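Local atomic coordinates of SusD/RagB family nutrient-binding outer membrane lipoprotein (Bacteroides vulgatus, PDB entry 4F7A), a protein that probably binds mucin O-glycans or related sugars at the outer membrane as a SusD-like lipoprotein, for their uptake by the cell. Residues Ala208-Asn213 with Leu502-Gly507; Glu437-Gln442 with Arg469-Ser474. One frame throughout, in Å; residues are numbered along the deposited sequence.

How the contacts relate
Contacts 1 and 2 are neighbours in the buried part of this TPR-like, mostly helical protein; their centres lie about 12 Å apart. Along the chain, both segments of contact 2 fall between the two segments of contact 1. Three salt bridges join the contacts. Asp505 OD2 meets Arg469 NH1 at 2.7 Å, which joins the two loop segments. Arg210 joins the end of helix 193-210 to helix 435-445: its NH1 meets Glu441 OE2 and its NH2 meets Glu437 OE1, each at 2.8 Å. Packing adds to this: Trp504 CH2 lies 3.5 Å from Ala440 O, and Leu502 rests against Arg470. A bound sodium ion is about 12 Å from the side chain of Arg469.

Contact 1: residues Ala208-Asn213 with Leu502-Gly507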
# COMPACT_ATOMS: atom_id res chain seq x y z
N ALA A 208 8.03 4.43 -10.35
CA ALA A 208 8.12 4.52 -11.79
C ALA A 208 6.86 4.00 -12.47
O ALA A 208 6.32 4.66 -13.37
CB ALA A 208 9.36 3.77 -12.29
N MSE A 209 6.37 2.83 -12.06
CA MSE A 209 5.14 2.32 -12.63
C MSE A 209 3.95 3.17 -12.23
O MSE A 209 3.06 3.42 -13.05
CB MSE A 209 4.91 0.86 -12.30
CG MSE A 209 5.90 -0.08 -12.93
SE MSE A 209 6.12 0.07 -14.85
CE MSE A 209 7.68 1.18 -14.86
N ARG A 210 3.95 3.69 -11.01
CA ARG A 210 2.88 4.59 -10.59
C ARG A 210 2.69 5.77 -11.57
O ARG A 210 1.58 6.15 -11.87
CB ARG A 210 3.12 5.17 -9.19
CG ARG A 210 1.87 5.94 -8.66
CD ARG A 210 0.89 5.04 -7.91
NE ARG A 210 1.42 4.77 -6.59
CZ ARG A 210 1.73 3.57 -6.09
NH1 ARG A 210 1.54 2.46 -6.79
NH2 ARG A 210 2.25 3.49 -4.87
N VAL A 211 3.80 6.35 -12.04
CA VAL A 211 3.71 7.55 -12.88
C VAL A 211 3.63 7.20 -14.38
O VAL A 211 3.64 8.11 -15.19
CB VAL A 211 4.87 8.55 -12.64
CG1 VAL A 211 4.98 8.89 -11.16
CG2 VAL A 211 6.19 8.02 -13.18
N SER A 212 3.54 5.91 -14.73
CA SER A 212 3.64 5.49 -16.14
C SER A 212 2.52 5.97 -17.06
O SER A 212 2.76 6.16 -18.25
CB SER A 212 3.80 3.97 -16.26
OG SER A 212 2.68 3.29 -15.72
N ASN A 213 1.32 6.20 -16.52
CA ASN A 213 0.20 6.70 -17.33
C ASN A 213 0.27 8.20 -17.51
O ASN A 213 -0.03 8.68 -18.60
CB ASN A 213 -1.16 6.35 -16.73
CG ASN A 213 -1.47 4.89 -16.81
OD1 ASN A 213 -1.03 4.17 -17.75
ND2 ASN A 213 -2.28 4.42 -15.87
N LEU A 502 -6.04 12.20 -8.43
CA LEU A 502 -4.66 12.59 -8.17
C LEU A 502 -3.88 12.68 -9.48
O LEU A 502 -4.34 12.19 -10.51
CB LEU A 502 -4.02 11.62 -7.19
CG LEU A 502 -4.75 11.56 -5.85
CD1 LEU A 502 -4.00 10.65 -4.89
CD2 LEU A 502 -4.94 12.99 -5.27
N TRP A 503 -2.74 13.36 -9.43
CA TRP A 503 -1.91 13.59 -10.61
C TRP A 503 -1.61 12.31 -11.40
O TRP A 503 -1.73 12.29 -12.63
CB TRP A 503 -0.61 14.31 -10.20
CG TRP A 503 0.44 14.42 -11.30
CD1 TRP A 503 0.41 15.24 -12.40
CD2 TRP A 503 1.66 13.68 -11.38
NE1 TRP A 503 1.57 15.05 -13.15
CE2 TRP A 503 2.34 14.10 -12.54
CE3 TRP A 503 2.26 12.73 -10.55
CZ2 TRP A 503 3.60 13.59 -12.90
CZ3 TRP A 503 3.50 12.20 -10.92
CH2 TRP A 503 4.15 12.64 -12.08
N TRP A 504 -1.25 11.23 -10.71
CA TRP A 504 -0.93 9.97 -11.41
C TRP A 504 -2.11 9.16 -11.92
O TRP A 504 -1.91 8.17 -12.62
CB TRP A 504 0.01 9.07 -10.61
CG TRP A 504 -0.32 8.79 -9.15
CD1 TRP A 504 0.46 9.12 -8.08
CD2 TRP A 504 -1.44 8.06 -8.61
NE1 TRP A 504 -0.10 8.68 -6.92
CE2 TRP A 504 -1.27 8.03 -7.21
CE3 TRP A 504 -2.55 7.45 -9.16
CZ2 TRP A 504 -2.16 7.39 -6.37
CZ3 TRP A 504 -3.45 6.84 -8.34
CH2 TRP A 504 -3.27 6.82 -6.94
N ASP A 505 -3.31 9.62 -11.61
CA ASP A 505 -4.57 8.98 -11.99
C ASP A 505 -5.10 9.72 -13.21
O ASP A 505 -5.66 10.82 -13.08
CB ASP A 505 -5.54 9.08 -10.80
CG ASP A 505 -6.92 8.52 -11.08
OD1 ASP A 505 -7.18 8.06 -12.22
OD2 ASP A 505 -7.75 8.55 -10.15
N THR A 506 -4.91 9.13 -14.38
CA THR A 506 -5.36 9.74 -15.64
C THR A 506 -6.73 9.24 -16.06
O THR A 506 -7.30 9.71 -17.03
CB THR A 506 -4.38 9.44 -16.78
OG1 THR A 506 -4.29 8.02 -16.95
CG2 THR A 506 -2.99 9.99 -16.45
N GLY A 507 -7.25 8.23 -15.37
CA GLY A 507 -8.54 7.66 -15.73
C GLY A 507 -8.44 6.60 -16.82
O GLY A 507 -9.45 6.02 -17.18
O HOH W 1 0.39 7.39 -13.87
O HOH W 2 -3.51 6.48 -14.16
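Helix 193-210 ends against the type I beta turn of Leu502-Asp505, and the two backbones come nearest at Val211 and Trp504, whose CA atoms are 5.4 Å apart. The main side-chain pair is Arg210 with Trp504. The two side chains lie side by side and point the same way. Arg210 CG sits over the five-membered ring, 3.6 Å from its centroid and 13° off the normal, a CH-pi contact. The bend at chi2 lays CD over the centre of the whole indole, 3.7 Å above its plane. The bend at chi3 turns the chain on to the guanidinium, whose plane stands 64° from the ring. Its charge goes to Glu441, Glu437 and Asp130, and Asp130 also accepts from Trp504 NE1. A leucine in place of Trp504 removes the flat ring and its N-H, and would probably leave the aliphatic part of Arg210 poorly covered and Asp130 without one of its donors.

Beside this pair, Val211 CG1 packs at 3.6 Å on Trp503 CZ3. Asn213 CB meets Thr506 OG1. No direct hydrogen bond crosses between the segments; two waters do that work. Water 1 donates to Arg210 O (2.6 Å) and to Trp504 O (2.7 Å). Water 2 also donates to Trp504 O, at 2.8 Å, and joins Asn213 ND2 to Thr506 N, accepting from both. Trp504 O thus takes a bond from each water. Asn213 OD1 accepts from Arg347 NH2.

The contact joins the end of helix 193-210 to the C-terminal loop after helix 482-492. Neighbouring helices surround it. Trp504 touches Arg444 of helix 435-445 and meets the ring of Tyr155 on helix 151-174. Val211 also rests on Tyr155. Helix 334-346 lies beside 208-213, touching Met209 and Ser212.

Contact 2: residues Glu437-Gln442 with Arg469-Ser474; sequences EAWAEQ and RRLPFS
Trp439 reaches from helix 435-445 to the loop at Leu471, and it buries the largest share of any residue here. Its CB leaves the helix without pointing at the loop. With CG anti to the backbone N (chi1 -174°), the ring is carried outward from the helix toward residues 470 and 471. On the pyrrole side, CD1 passes 3.7 Å from OE1 of Gln442, one helical turn further on. On the benzene side, CZ3 lies 4.1 Å from Leu471 CG. The tip, CH2, goes furthest into the loop. It packs at 3.7 Å on Leu471 CD2, and it also comes within 4.1 Å of Arg470 C. The leucine branch and the ring meet obliquely. Leu471 also touches Thr131 and Tyr132 of helix 111-132.

The other part of the contact is polar and runs through water. Arg469 CB points away from the helix, but the bent side chain brings its guanidinium back toward Gln442. Water 3 donates to Gln442 O at 2.7 Å and accepts from Arg469 NH2 at 2.9 Å. The charge of Arg469 is met by Asp505, and its NE bonds to Met467 O. Arg470 turns the other way. Its NH2 stands 3.3 Å above the Phe473 ring, over the centre, while NH1 pairs with Asp496. Further along, the side chain of Ser474 caps the helix that follows, 475-480.

Here helix 435-445 packs on the loop leading to helix 475-480, in the helical TPR-like SusD fold. No direct hydrogen bond or salt bridge joins the two segments. Apolar contact of the indole with Leu471 and the Arg470 backbone joins helix to loop, and a water links Gln442 O to Arg469 NH2, with both arginine charges answered by acidic residues from other parts of the chain.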
# COMPACT_ATOMS: atom_id res chain seq x y z
N GLU A 437 -0.82 0.11 -0.80
CA GLU A 437 -0.34 -0.16 -2.16
C GLU A 437 -1.48 -0.68 -3.04
O GLU A 437 -1.62 -0.27 -4.21
CB GLU A 437 0.84 -1.12 -2.16
CG GLU A 437 1.48 -1.29 -3.56
CD GLU A 437 1.94 0.01 -4.22
OE1 GLU A 437 2.15 1.03 -3.52
OE2 GLU A 437 2.07 0.03 -5.47
N ALA A 438 -2.32 -1.53 -2.46
CA ALA A 438 -3.44 -2.14 -3.21
C ALA A 438 -4.41 -1.09 -3.72
O ALA A 438 -4.82 -1.09 -4.88
CB ALA A 438 -4.17 -3.16 -2.32
N TRP A 439 -4.76 -0.16 -2.83
CA TRP A 439 -5.70 0.88 -3.16
C TRP A 439 -5.10 1.89 -4.16
O TRP A 439 -5.78 2.32 -5.05
CB TRP A 439 -6.20 1.58 -1.90
CG TRP A 439 -7.32 2.60 -2.20
CD1 TRP A 439 -8.32 2.45 -3.11
CD2 TRP A 439 -7.55 3.86 -1.53
NE1 TRP A 439 -9.14 3.57 -3.10
CE2 TRP A 439 -8.69 4.44 -2.13
CE3 TRP A 439 -6.89 4.56 -0.51
CZ2 TRP A 439 -9.19 5.67 -1.74
CZ3 TRP A 439 -7.37 5.78 -0.12
CH2 TRP A 439 -8.52 6.33 -0.74
N ALA A 440 -3.83 2.26 -3.97
CA ALA A 440 -3.18 3.19 -4.88
C ALA A 440 -3.18 2.63 -6.28
O ALA A 440 -3.54 3.31 -7.24
CB ALA A 440 -1.77 3.48 -4.43
N GLU A 441 -2.81 1.36 -6.42
CA GLU A 441 -2.77 0.74 -7.75
C GLU A 441 -4.14 0.53 -8.37
O GLU A 441 -4.30 0.61 -9.60
CB GLU A 441 -1.95 -0.55 -7.70
CG GLU A 441 -0.47 -0.26 -7.64
CD GLU A 441 0.02 0.33 -8.94
OE1 GLU A 441 0.28 -0.50 -9.86
OE2 GLU A 441 0.15 1.58 -9.05
N GLN A 442 -5.13 0.27 -7.55
CA GLN A 442 -6.49 0.18 -8.06
C GLN A 442 -6.99 1.51 -8.65
O GLN A 442 -7.61 1.55 -9.72
CB GLN A 442 -7.42 -0.31 -6.96
CG GLN A 442 -8.86 -0.52 -7.42
CD GLN A 442 -9.73 0.71 -7.29
OE1 GLN A 442 -9.42 1.65 -6.56
NE2 GLN A 442 -10.86 0.69 -7.98
N ARG A 469 -11.39 8.42 -5.27
CA ARG A 469 -10.12 8.74 -5.92
C ARG A 469 -9.00 9.11 -4.95
O ARG A 469 -7.83 9.09 -5.32
CB ARG A 469 -10.32 9.93 -6.87
CG ARG A 469 -11.30 9.72 -8.02
CD ARG A 469 -10.77 8.72 -9.06
NE ARG A 469 -11.14 7.34 -8.74
CZ ARG A 469 -10.47 6.25 -9.14
NH1 ARG A 469 -9.32 6.38 -9.79
NH2 ARG A 469 -10.94 5.03 -8.84
N ARG A 470 -9.37 9.52 -3.74
CA ARG A 470 -8.44 10.07 -2.76
C ARG A 470 -9.19 10.30 -1.47
O ARG A 470 -10.42 10.21 -1.42
CB ARG A 470 -7.86 11.41 -3.24
CG ARG A 470 -8.90 12.55 -3.35
CD ARG A 470 -8.32 13.82 -3.88
NE ARG A 470 -7.50 14.53 -2.92
CZ ARG A 470 -7.93 15.42 -2.03
NH1 ARG A 470 -9.22 15.75 -1.93
NH2 ARG A 470 -7.05 16.02 -1.23
N LEU A 471 -8.44 10.63 -0.43
CA LEU A 471 -9.04 11.15 0.80
C LEU A 471 -8.90 12.67 0.83
O LEU A 471 -7.90 13.23 0.36
CB LEU A 471 -8.36 10.55 2.04
CG LEU A 471 -8.46 9.02 2.17
CD1 LEU A 471 -7.89 8.60 3.55
CD2 LEU A 471 -9.89 8.48 1.94
N PRO A 472 -9.90 13.35 1.41
CA PRO A 472 -9.75 14.81 1.56
C PRO A 472 -8.60 15.20 2.47
O PRO A 472 -8.20 14.41 3.31
CB PRO A 472 -11.08 15.25 2.19
CG PRO A 472 -12.03 14.13 1.88
CD PRO A 472 -11.19 12.87 1.91
N PHE A 473 -8.08 16.41 2.29
CA PHE A 473 -7.04 16.92 3.16
C PHE A 473 -7.48 16.94 4.64
O PHE A 473 -8.67 16.99 4.97
CB PHE A 473 -6.61 18.33 2.74
CG PHE A 473 -6.01 18.41 1.38
CD1 PHE A 473 -4.84 17.73 1.09
CD2 PHE A 473 -6.57 19.23 0.40
CE1 PHE A 473 -4.26 17.82 -0.14
CE2 PHE A 473 -6.00 19.33 -0.85
CZ PHE A 473 -4.83 18.60 -1.12
N SER A 474 -6.50 16.88 5.53
CA SER A 474 -6.78 16.92 6.96
C SER A 474 -7.39 18.25 7.37
O SER A 474 -6.71 19.28 7.27
CB SER A 474 -5.50 16.73 7.76
OG SER A 474 -5.77 16.97 9.14
O HOH W 3 -9.67 3.08 -10.58